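Local coordinates for DNA replication and repair protein RecF (Caldanaerobacter subterraneus subsp. tengcongensis, PDB 5Z69) that binds ATP and probably single-stranded DNA, acting as a recombination mediator in the RecFOR pathway of DNA repair, at residues I201-K212 / L227-A235. Sequence-based numbering, arbitrary orientation. Where two conformers were deposited one is given.
Sequences IKVRNNYLEKLK and LEIIYLNSA
Tyr231 OH is hydrogen-bonded to Glu274 OE1, the same oxygen that takes the salt bridge from Arg204 NH1, while Arg204 NH2 pairs with Asp145. Carbon of helix 186-222 packs against the hydroxyl: Ile201 CA lies 3.4 Å from Tyr231 OH and Arg204 CD 3.5 Å. With CG anti to the backbone N (chi1 177°), the ring is carried across under Leu208 CD1 and its hydroxyl set by Ile201 and Arg204. Leu208 CD1 sits over one ring face, 3.9 Å from the centroid in a CH-pi contact; Asn233 CB lies over the opposite face. At the edge Asn205 OD1 approaches Tyr231 CD2 to 3.8 Å, its amide nearly coplanar with the ring. Toward the strand's start, Ile229 CD1 meets Leu211 CD2 crosswise at 3.8 Å. Lys212, its chain bent, lays CG 3.6 Å from Leu227 CD1 and crosses Glu228 at a slant; Lys212 NZ stays 5.2 Å from Glu228 OE1, which accepts the Ile229 N-H. A leucine in place of Tyr231 would probably deprive Glu274 of one hydrogen bond and Leu208 of its aromatic face. Strand 227-232 runs antiparallel to helix 201-212 (169°) without direct hydrogen bonds; polar linkage passes through Glu274, OE1 serving Tyr231 and Arg204, OE2 Ser234.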
ATOM      1  N   ILE A 201      -6.365   4.185  14.130  1.00 28.58           N
ATOM      2  CA  ILE A 201      -5.574   3.108  13.539  1.00 28.10           C
ATOM      3  C   ILE A 201      -5.652   1.864  14.414  1.00 30.71           C
ATOM      4  O   ILE A 201      -5.876   0.757  13.920  1.00 30.39           O
ATOM      5  CB  ILE A 201      -4.102   3.537  13.349  1.00 38.26           C
ATOM      6  CG1 ILE A 201      -4.000   4.461  12.139  1.00 43.98           C
ATOM      7  CG2 ILE A 201      -3.185   2.312  13.190  1.00 31.65           C
ATOM      8  CD1 ILE A 201      -2.773   5.346  12.144  1.00 41.55           C
ATOM      9  N   LYS A 202      -5.516   2.054  15.723  1.00 36.18           N
ATOM     10  CA  LYS A 202      -5.551   0.926  16.648  1.00 35.15           C
ATOM     11  C   LYS A 202      -6.862   0.147  16.539  1.00 46.76           C
ATOM     12  O   LYS A 202      -6.862  -1.086  16.464  1.00 36.05           O
ATOM     13  CB  LYS A 202      -5.349   1.398  18.091  1.00 42.00           C
ATOM     14  CG  LYS A 202      -5.273   0.240  19.076  1.00 52.13           C
ATOM     15  CD  LYS A 202      -5.965   0.534  20.394  1.00 58.70           C
ATOM     16  CE  LYS A 202      -7.486   0.481  20.245  1.00 61.35           C
ATOM     17  NZ  LYS A 202      -8.223   0.675  21.535  1.00 53.40           N
ATOM     18  N   VAL A 203      -7.981   0.860  16.513  1.00 39.44           N
ATOM     19  CA  VAL A 203      -9.260   0.180  16.439  1.00 33.76           C
ATOM     20  C   VAL A 203      -9.502  -0.431  15.062  1.00 27.10           C
ATOM     21  O   VAL A 203     -10.051  -1.538  14.952  1.00 33.43           O
ATOM     22  CB  VAL A 203     -10.416   1.129  16.786  1.00 38.64           C
ATOM     23  CG1 VAL A 203     -11.765   0.444  16.516  1.00 39.54           C
ATOM     24  CG2 VAL A 203     -10.293   1.583  18.234  1.00 34.89           C
ATOM     25  N   ARG A 204      -9.101   0.278  14.012  1.00 32.70           N
ATOM     26  CA  ARG A 204      -9.230  -0.274  12.666  1.00 30.59           C
ATOM     27  C   ARG A 204      -8.471  -1.590  12.554  1.00 44.27           C
ATOM     28  O   ARG A 204      -8.955  -2.538  11.924  1.00 34.95           O
ATOM     29  CB  ARG A 204      -8.724   0.700  11.608  1.00 29.38           C
ATOM     30  CG  ARG A 204      -9.690   1.830  11.282  1.00 28.56           C
ATOM     31  CD  ARG A 204      -9.131   2.706  10.169  1.00 33.19           C
ATOM     32  NE  ARG A 204     -10.076   3.755   9.830  1.00 32.26           N
ATOM     33  CZ  ARG A 204      -9.868   4.695   8.923  1.00 39.63           C
ATOM     34  NH1 ARG A 204      -8.722   4.734   8.245  1.00 28.69           N
ATOM     35  NH2 ARG A 204     -10.807   5.604   8.699  1.00 26.02           N
ATOM     36  N   ASN A 205      -7.290  -1.642  13.172  1.00 40.95           N
ATOM     37  CA  ASN A 205      -6.490  -2.871  13.181  1.00 42.26           C
ATOM     38  C   ASN A 205      -7.203  -3.995  13.912  1.00 35.14           C
ATOM     39  O   ASN A 205      -7.258  -5.130  13.427  1.00 37.27           O
ATOM     40  CB  ASN A 205      -5.129  -2.640  13.830  1.00 37.70           C
ATOM     41  CG  ASN A 205      -4.173  -3.814  13.607  1.00 38.91           C
ATOM     42  OD1 ASN A 205      -3.733  -4.067  12.490  1.00 44.11           O
ATOM     43  ND2 ASN A 205      -3.872  -4.537  14.671  1.00 39.40           N
ATOM     44  N   ASN A 206      -7.740  -3.687  15.088  1.00 32.81           N
ATOM     45  CA  ASN A 206      -8.518  -4.675  15.838  0.51 39.59           C
ATOM     46  C   ASN A 206      -9.636  -5.275  14.984  1.00 37.22           C
ATOM     47  O   ASN A 206      -9.865  -6.481  15.007  1.00 37.33           O
ATOM     48  CB  ASN A 206      -9.124  -4.062  17.106  0.51 42.06           C
ATOM     49  CG  ASN A 206      -8.077  -3.513  18.067  0.51 46.61           C
ATOM     50  OD1 ASN A 206      -8.344  -2.563  18.806  0.51 49.88           O
ATOM     51  ND2 ASN A 206      -6.885  -4.102  18.060  0.51 42.73           N
ATOM     52  N   TYR A 207     -10.329  -4.421  14.230  1.00 35.71           N
ATOM     53  CA  TYR A 207     -11.462  -4.888  13.436  1.00 33.42           C
ATOM     54  C   TYR A 207     -10.964  -5.707  12.233  1.00 29.79           C
ATOM     55  O   TYR A 207     -11.541  -6.742  11.892  1.00 33.68           O
ATOM     56  CB  TYR A 207     -12.343  -3.709  12.944  1.00 32.96           C
ATOM     57  CG  TYR A 207     -13.574  -4.180  12.208  1.00 25.95           C
ATOM     58  CD1 TYR A 207     -14.792  -4.346  12.880  1.00 29.96           C
ATOM     59  CD2 TYR A 207     -13.533  -4.470  10.849  1.00 29.81           C
ATOM     60  CE1 TYR A 207     -15.921  -4.792  12.209  1.00 26.01           C
ATOM     61  CE2 TYR A 207     -14.650  -4.918  10.175  1.00 33.76           C
ATOM     62  CZ  TYR A 207     -15.854  -5.068  10.867  1.00 30.92           C
ATOM     63  OH  TYR A 207     -16.979  -5.535  10.215  1.00 34.21           O
ATOM     64  N   LEU A 208      -9.914  -5.221  11.584  1.00 30.81           N
ATOM     65  CA  LEU A 208      -9.372  -5.908  10.422  1.00 41.99           C
ATOM     66  C   LEU A 208      -8.821  -7.303  10.808  1.00 38.24           C
ATOM     67  O   LEU A 208      -8.974  -8.257  10.030  1.00 37.28           O
ATOM     68  CB  LEU A 208      -8.314  -5.039   9.747  1.00 38.70           C
ATOM     69  CG  LEU A 208      -8.899  -3.842   8.995  1.00 42.66           C
ATOM     70  CD1 LEU A 208      -7.789  -2.964   8.569  1.00 32.62           C
ATOM     71  CD2 LEU A 208      -9.739  -4.221   7.781  1.00 36.88           C
ATOM     72  N   GLU A 209      -8.201  -7.405  11.985  1.00 36.88           N
ATOM     73  CA  GLU A 209      -7.839  -8.705  12.575  1.00 43.28           C
ATOM     74  C   GLU A 209      -9.027  -9.625  12.618  1.00 52.49           C
ATOM     75  O   GLU A 209      -8.971 -10.737  12.115  1.00 45.12           O
ATOM     76  CB  GLU A 209      -7.341  -8.550  14.012  1.00 54.66           C
ATOM     77  CG  GLU A 209      -5.877  -8.133  14.193  1.00 65.05           C
ATOM     78  CD  GLU A 209      -5.440  -8.290  15.641  1.00 76.99           C
ATOM     79  OE1 GLU A 209      -4.991  -7.287  16.243  1.00 80.89           O
ATOM     80  OE2 GLU A 209      -5.551  -9.426  16.162  1.00 79.27           O
ATOM     81  N   LYS A 210     -10.111  -9.165  13.245  1.00 47.23           N
ATOM     82  CA  LYS A 210     -11.332  -9.968  13.315  1.00 41.92           C
ATOM     83  C   LYS A 210     -11.894 -10.239  11.933  1.00 35.65           C
ATOM     84  O   LYS A 210     -12.352 -11.344  11.654  1.00 43.38           O
ATOM     85  CB  LYS A 210     -12.381  -9.274  14.179  1.00 41.12           C
ATOM     86  CG  LYS A 210     -11.989  -9.208  15.622  1.00 47.49           C
ATOM     87  CD  LYS A 210     -12.940  -8.334  16.424  1.00 56.93           C
ATOM     88  CE  LYS A 210     -12.619  -8.415  17.907  1.00 53.70           C
ATOM     89  NZ  LYS A 210     -13.275  -7.332  18.669  1.00 58.63           N
ATOM     90  N   LEU A 211     -11.848  -9.231  11.064  1.00 41.00           N
ATOM     91  CA  LEU A 211     -12.354  -9.384   9.709  1.00 37.15           C
ATOM     92  C   LEU A 211     -11.607 -10.509   8.988  1.00 43.79           C
ATOM     93  O   LEU A 211     -12.220 -11.379   8.377  1.00 45.81           O
ATOM     94  CB  LEU A 211     -12.227  -8.070   8.925  1.00 30.99           C
ATOM     95  CG  LEU A 211     -12.765  -8.144   7.493  1.00 41.22           C
ATOM     96  CD1 LEU A 211     -14.242  -8.517   7.565  1.00 45.66           C
ATOM     97  CD2 LEU A 211     -12.582  -6.842   6.713  1.00 41.38           C
ATOM     98  N   LYS A 212     -10.282 -10.500   9.076  1.00 47.36           N
ATOM     99  CA  LYS A 212      -9.485 -11.526   8.399  1.00 47.90           C
ATOM    100  C   LYS A 212      -9.810 -12.940   8.928  1.00 46.04           C
ATOM    101  O   LYS A 212     -10.070 -13.849   8.141  1.00 52.23           O
ATOM    102  CB  LYS A 212      -7.992 -11.203   8.538  1.00 54.22           C
ATOM    103  CG  LYS A 212      -7.069 -11.983   7.597  1.00 56.53           C
ATOM    104  CD  LYS A 212      -6.501 -13.213   8.266  1.00 62.56           C
ATOM    105  CE  LYS A 212      -5.690 -12.838   9.495  1.00 76.36           C
ATOM    106  NZ  LYS A 212      -6.514 -12.803  10.737  1.00 76.79           N
ATOM    107  N   LEU A 227      -7.355 -16.535   2.549  1.00 67.09           N
ATOM    108  CA  LEU A 227      -7.527 -15.080   2.647  1.00 59.89           C
ATOM    109  C   LEU A 227      -6.430 -14.433   3.462  1.00 58.89           C
ATOM    110  O   LEU A 227      -6.099 -14.896   4.558  1.00 69.88           O
ATOM    111  CB  LEU A 227      -8.887 -14.710   3.286  1.00 57.58           C
ATOM    112  CG  LEU A 227      -9.382 -13.245   3.315  1.00 53.36           C
ATOM    113  CD1 LEU A 227      -8.947 -12.424   4.525  1.00 58.12           C
ATOM    114  CD2 LEU A 227      -9.044 -12.539   2.042  1.00 64.00           C
ATOM    115  N   GLU A 228      -5.896 -13.339   2.939  1.00 52.37           N
ATOM    116  CA  GLU A 228      -5.081 -12.454   3.750  1.00 61.65           C
ATOM    117  C   GLU A 228      -5.584 -10.999   3.632  1.00 50.38           C
ATOM    118  O   GLU A 228      -6.129 -10.593   2.600  1.00 47.49           O
ATOM    119  CB  GLU A 228      -3.593 -12.552   3.361  1.00 61.87           C
ATOM    120  CG  GLU A 228      -2.652 -11.875   4.369  1.00 66.48           C
ATOM    121  CD  GLU A 228      -2.937 -12.301   5.801  0.70 69.80           C
ATOM    122  OE1 GLU A 228      -3.732 -11.618   6.483  1.00 66.93           O
ATOM    123  OE2 GLU A 228      -2.379 -13.330   6.238  1.00 74.99           O
ATOM    124  N   ILE A 229      -5.410 -10.227   4.703  1.00 46.35           N
ATOM    125  CA  ILE A 229      -5.763  -8.812   4.688  1.00 55.68           C
ATOM    126  C   ILE A 229      -4.586  -7.970   5.116  1.00 46.41           C
ATOM    127  O   ILE A 229      -4.043  -8.171   6.199  1.00 49.19           O
ATOM    128  CB  ILE A 229      -6.979  -8.504   5.620  1.00 51.32           C
ATOM    129  CG1 ILE A 229      -8.261  -9.034   4.990  1.00 45.35           C
ATOM    130  CG2 ILE A 229      -7.122  -7.006   5.869  1.00 54.20           C
ATOM    131  CD1 ILE A 229      -9.478  -8.741   5.768  1.00 55.48           C
ATOM    132  N   ILE A 230      -4.203  -7.018   4.268  1.00 43.01           N
ATOM    133  CA  ILE A 230      -3.103  -6.104   4.579  1.00 50.70           C
ATOM    134  C   ILE A 230      -3.623  -4.695   4.847  1.00 47.54           C
ATOM    135  O   ILE A 230      -4.259  -4.085   3.992  1.00 47.04           O
ATOM    136  CB  ILE A 230      -2.065  -6.027   3.438  1.00 48.72           C
ATOM    137  CG1 ILE A 230      -1.609  -7.428   3.030  1.00 50.64           C
ATOM    138  CG2 ILE A 230      -0.879  -5.163   3.858  1.00 45.79           C
ATOM    139  CD1 ILE A 230      -0.966  -8.189   4.154  1.00 56.95           C
ATOM    140  N   TYR A 231      -3.341  -4.193   6.042  1.00 44.03           N
ATOM    141  CA  TYR A 231      -3.782  -2.877   6.459  1.00 48.50           C
ATOM    142  C   TYR A 231      -2.693  -1.849   6.173  1.00 43.05           C
ATOM    143  O   TYR A 231      -1.684  -1.780   6.877  1.00 46.87           O
ATOM    144  CB  TYR A 231      -4.158  -2.898   7.953  1.00 40.87           C
ATOM    145  CG  TYR A 231      -4.584  -1.566   8.557  1.00 43.80           C
ATOM    146  CD1 TYR A 231      -5.037  -0.507   7.758  1.00 41.05           C
ATOM    147  CD2 TYR A 231      -4.528  -1.373   9.933  1.00 32.34           C
ATOM    148  CE1 TYR A 231      -5.412   0.698   8.318  1.00 35.31           C
ATOM    149  CE2 TYR A 231      -4.911  -0.172  10.508  1.00 28.82           C
ATOM    150  CZ  TYR A 231      -5.354   0.851   9.699  1.00 33.31           C
ATOM    151  OH  TYR A 231      -5.706   2.035  10.281  1.00 29.49           O
ATOM    152  N   LEU A 232      -2.917  -1.048   5.134  1.00 40.23           N
ATOM    153  CA  LEU A 232      -1.994   0.020   4.765  1.00 42.98           C
ATOM    154  C   LEU A 232      -2.265   1.273   5.584  1.00 35.88           C
ATOM    155  O   LEU A 232      -2.841   2.247   5.068  1.00 39.88           O
ATOM    156  CB  LEU A 232      -2.108   0.340   3.272  1.00 43.45           C
ATOM    157  CG  LEU A 232      -1.936  -0.852   2.329  1.00 52.31           C
ATOM    158  CD1 LEU A 232      -1.838  -0.378   0.885  1.00 49.92           C
ATOM    159  CD2 LEU A 232      -0.705  -1.641   2.732  1.00 58.27           C
ATOM    160  N   ASN A 233      -1.856   1.259   6.851  1.00 32.30           N
ATOM    161  CA  ASN A 233      -2.103   2.410   7.715  1.00 39.56           C
ATOM    162  C   ASN A 233      -1.119   3.553   7.468  1.00 43.63           C
ATOM    163  O   ASN A 233      -0.059   3.377   6.834  1.00 42.66           O
ATOM    164  CB  ASN A 233      -2.084   2.000   9.191  1.00 44.72           C
ATOM    165  CG  ASN A 233      -0.719   1.571   9.666  1.00 44.15           C
ATOM    166  OD1 ASN A 233       0.151   2.404   9.932  1.00 47.76           O
ATOM    167  ND2 ASN A 233      -0.529   0.266   9.806  1.00 36.82           N
ATOM    168  N   SER A 234      -1.477   4.726   7.975  1.00 32.30           N
ATOM    169  CA  SER A 234      -0.771   5.956   7.624  1.00 36.00           C
ATOM    170  C   SER A 234       0.473   6.170   8.484  1.00 35.58           C
ATOM    171  O   SER A 234       1.230   7.117   8.262  1.00 36.68           O
ATOM    172  CB  SER A 234      -1.704   7.161   7.755  1.00 34.30           C
ATOM    173  OG  SER A 234      -2.487   7.077   8.937  1.00 35.27           O
ATOM    174  N   ALA A 235       0.657   5.300   9.471  1.00 33.43           N
ATOM    175  CA  ALA A 235       1.806   5.355  10.362  1.00 37.73           C
ATOM    176  C   ALA A 235       2.958   4.524   9.775  1.00 41.89           C
ATOM    177  O   ALA A 235       4.066   4.585  10.289  1.00 41.57           O
ATOM    178  CB  ALA A 235       1.447   4.848  11.739  1.00 34.49           C
TER